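Long-range contact in B-type flagellar hook-associated protein 2 (Pseudomonas aeruginosa, PDB 5FHY), which caps the tip of the growing bacterial flagellum, where it promotes flagellin polymerization and keeps unassembled subunits from leaking away: residues T87-R92 with A106-D111. Numbering follows the deposited sequence.
Sequences TLAGMR and ATIITD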
ATOM      1  N   THR B  87      24.161 -64.504  -3.508  1.00103.37           N
ATOM      2  CA  THR B  87      24.853 -63.369  -4.097  1.00103.06           C
ATOM      3  C   THR B  87      24.940 -62.253  -3.064  1.00102.83           C
ATOM      4  O   THR B  87      24.313 -62.334  -2.010  1.00104.58           O
ATOM      5  CB  THR B  87      24.137 -62.854  -5.355  1.00103.03           C
ATOM      6  OG1 THR B  87      22.770 -62.570  -5.039  1.00107.66           O
ATOM      7  CG2 THR B  87      24.186 -63.892  -6.462  1.00103.61           C
ATOM      8  N   LEU B  88      25.718 -61.217  -3.367  1.00101.27           N
ATOM      9  CA  LEU B  88      25.865 -60.076  -2.464  1.00 94.85           C
ATOM     10  C   LEU B  88      24.518 -59.398  -2.235  1.00 94.93           C
ATOM     11  O   LEU B  88      24.140 -59.107  -1.100  1.00 96.16           O
ATOM     12  CB  LEU B  88      26.874 -59.062  -3.015  1.00 92.10           C
ATOM     13  CG  LEU B  88      28.356 -59.296  -2.706  1.00 93.22           C
ATOM     14  CD1 LEU B  88      28.907 -60.455  -3.529  1.00101.78           C
ATOM     15  CD2 LEU B  88      29.161 -58.038  -2.947  1.00 89.03           C
ATOM     16  N   ALA B  89      23.806 -59.140  -3.326  1.00 93.95           N
ATOM     17  CA  ALA B  89      22.484 -58.522  -3.271  1.00100.93           C
ATOM     18  C   ALA B  89      21.484 -59.457  -2.604  1.00105.76           C
ATOM     19  O   ALA B  89      20.484 -59.018  -2.033  1.00109.54           O
ATOM     20  CB  ALA B  89      22.014 -58.154  -4.667  1.00106.14           C
ATOM     21  N   GLY B  90      21.768 -60.752  -2.691  1.00104.03           N
ATOM     22  CA  GLY B  90      20.942 -61.774  -2.078  1.00101.19           C
ATOM     23  C   GLY B  90      21.104 -61.745  -0.570  1.00102.92           C
ATOM     24  O   GLY B  90      20.142 -61.925   0.176  1.00109.64           O
ATOM     25  N   MET B  91      22.334 -61.523  -0.116  1.00 96.02           N
ATOM     26  CA  MET B  91      22.595 -61.403   1.312  1.00 89.54           C
ATOM     27  C   MET B  91      22.054 -60.081   1.843  1.00 88.96           C
ATOM     28  O   MET B  91      21.552 -60.017   2.961  1.00 91.09           O
ATOM     29  CB  MET B  91      24.092 -61.528   1.612  1.00 83.56           C
ATOM     30  CG  MET B  91      24.746 -62.799   1.072  1.00 80.54           C
ATOM     31  SD  MET B  91      23.733 -64.278   1.278  1.00117.08           S
ATOM     32  CE  MET B  91      23.608 -64.362   3.052  1.00104.36           C
ATOM     33  N   ARG B  92      22.178 -59.025   1.042  1.00 92.42           N
ATOM     34  CA  ARG B  92      21.633 -57.714   1.393  1.00 95.87           C
ATOM     35  C   ARG B  92      20.135 -57.782   1.688  1.00102.37           C
ATOM     36  O   ARG B  92      19.670 -57.266   2.705  1.00108.59           O
ATOM     37  CB  ARG B  92      21.889 -56.705   0.269  1.00 96.07           C
ATOM     38  CG  ARG B  92      20.904 -55.544   0.251  1.00 96.60           C
ATOM     39  CD  ARG B  92      21.241 -54.515  -0.818  1.00104.31           C
ATOM     40  NE  ARG B  92      21.186 -55.063  -2.171  1.00108.99           N
ATOM     41  CZ  ARG B  92      20.094 -55.066  -2.927  1.00109.06           C
ATOM     42  NH1 ARG B  92      18.956 -54.579  -2.456  1.00115.82           N
ATOM     43  NH2 ARG B  92      20.134 -55.579  -4.146  1.00104.13           N
ATOM     44  N   ALA B 106      21.536 -53.253   5.863  1.00 86.34           N
ATOM     45  CA  ALA B 106      22.677 -53.644   5.049  1.00 94.04           C
ATOM     46  C   ALA B 106      22.643 -52.997   3.671  1.00 84.22           C
ATOM     47  O   ALA B 106      21.578 -52.707   3.131  1.00 79.44           O
ATOM     48  CB  ALA B 106      22.737 -55.157   4.919  1.00101.40           C
ATOM     49  N   THR B 107      23.821 -52.783   3.102  1.00 79.20           N
ATOM     50  CA  THR B 107      23.932 -52.267   1.748  1.00 79.10           C
ATOM     51  C   THR B 107      25.206 -52.792   1.110  1.00 76.83           C
ATOM     52  O   THR B 107      25.952 -53.549   1.730  1.00 70.46           O
ATOM     53  CB  THR B 107      23.940 -50.724   1.730  1.00 80.29           C
ATOM     54  OG1 THR B 107      23.770 -50.254   0.387  1.00 75.39           O
ATOM     55  CG2 THR B 107      25.253 -50.191   2.286  1.00 78.25           C
ATOM     56  N   ILE B 108      25.446 -52.396  -0.136  1.00 80.46           N
ATOM     57  CA  ILE B 108      26.627 -52.827  -0.865  1.00 76.78           C
ATOM     58  C   ILE B 108      27.428 -51.587  -1.240  1.00 84.50           C
ATOM     59  O   ILE B 108      26.861 -50.570  -1.638  1.00 87.87           O
ATOM     60  CB  ILE B 108      26.268 -53.637  -2.137  1.00 79.46           C
ATOM     61  CG1 ILE B 108      25.275 -54.752  -1.805  1.00 79.77           C
ATOM     62  CG2 ILE B 108      27.520 -54.224  -2.778  1.00 78.52           C
ATOM     63  CD1 ILE B 108      25.051 -55.725  -2.940  1.00 83.62           C
ATOM     64  N   ILE B 109      28.747 -51.671  -1.110  1.00 89.18           N
ATOM     65  CA  ILE B 109      29.613 -50.561  -1.475  1.00 83.70           C
ATOM     66  C   ILE B 109      30.656 -51.061  -2.458  1.00 81.32           C
ATOM     67  O   ILE B 109      31.338 -52.052  -2.203  1.00 81.00           O
ATOM     68  CB  ILE B 109      30.304 -49.916  -0.249  1.00 80.70           C
ATOM     69  CG1 ILE B 109      29.316 -49.038   0.518  1.00 82.20           C
ATOM     70  CG2 ILE B 109      31.488 -49.059  -0.680  1.00 71.10           C
ATOM     71  CD1 ILE B 109      29.949 -48.273   1.668  1.00 85.65           C
ATOM     72  N   THR B 110      30.766 -50.369  -3.586  1.00 81.89           N
ATOM     73  CA  THR B 110      31.661 -50.783  -4.654  1.00 76.52           C
ATOM     74  C   THR B 110      32.875 -49.865  -4.706  1.00 74.70           C
ATOM     75  O   THR B 110      32.771 -48.693  -5.055  1.00 71.48           O
ATOM     76  CB  THR B 110      30.950 -50.776  -6.025  1.00 79.48           C
ATOM     77  OG1 THR B 110      29.709 -51.485  -5.923  1.00 80.14           O
ATOM     78  CG2 THR B 110      31.817 -51.431  -7.089  1.00 74.17           C
ATOM     79  N   ASP B 111      34.031 -50.413  -4.356  1.00 73.38           N
ATOM     80  CA  ASP B 111      35.269 -49.648  -4.357  1.00 80.99           C
ATOM     81  C   ASP B 111      36.262 -50.262  -5.340  1.00 79.28           C
ATOM     82  O   ASP B 111      35.873 -51.016  -6.230  1.00 84.26           O
ATOM     83  CB  ASP B 111      35.866 -49.575  -2.945  1.00 89.17           C
ATOM     84  CG  ASP B 111      36.226 -50.941  -2.378  1.00 82.15           C
ATOM     85  OD1 ASP B 111      35.578 -51.941  -2.749  1.00 76.60           O
ATOM     86  OD2 ASP B 111      37.162 -51.011  -1.553  1.00 76.28           O
TER
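Ile108 reaches from the strand to the first turn of the helix and makes most of the apolar contact. With its CG1 branch anti to the carbonyl carbon (chi1 -50°) and chi2 extended, CD1 is carried against the helix backbone, 3.7 Å from Ala89 N and 3.8 Å from Leu88 C. The methyl of Ala89 lies 4.3 Å from the same CD1; so small a side chain probably lets the isoleucine come close to the main chain. The other branch, CG2, approaches Leu88 CD2 at 4.2 Å, the two side chains crossing at about a right angle. A beta-branched residue suits this place, since one arm meets the helix backbone and the other Leu88. The branched apolar side chain of Leu88 in turn suits a buried place where it also packs on Ile54 and Phe62.

Helix 88-98 and strand 104-111 are consecutive elements within the flagellin hook IN motif, the helix lying over one face of an antiparallel sheet in which this strand is outermost within the chain. The axes of 88-92 and 106-111 run nearly antiparallel (154°) and approach to 8.2 Å. The CA atoms nearest each other across the segments are those of Arg92 and Ala106, 5.6 Å apart, a closeness consistent with the small side chain of Ala106, which points at the helix.

Arg92 contributes both its aliphatic stem and its charged end. CG passes 4.1 Å from Ala106 O, and a bend at chi3 (62°) turns the guanidinium so that Ile108 CD1 lies at its edge, near its plane, while Ala89 O lies above one face, displaced toward its rim. Arginine suits the position because its long chain can pack along the strand while Arg92 NE, 4.0 Å from Ile108 CD1, also forms a salt bridge with Asp194 of a second subunit, which packs on Ile108 too.

At the start of the helix, Thr87 is the N-cap: its OG1 accepts a weak bond from Gly90 N.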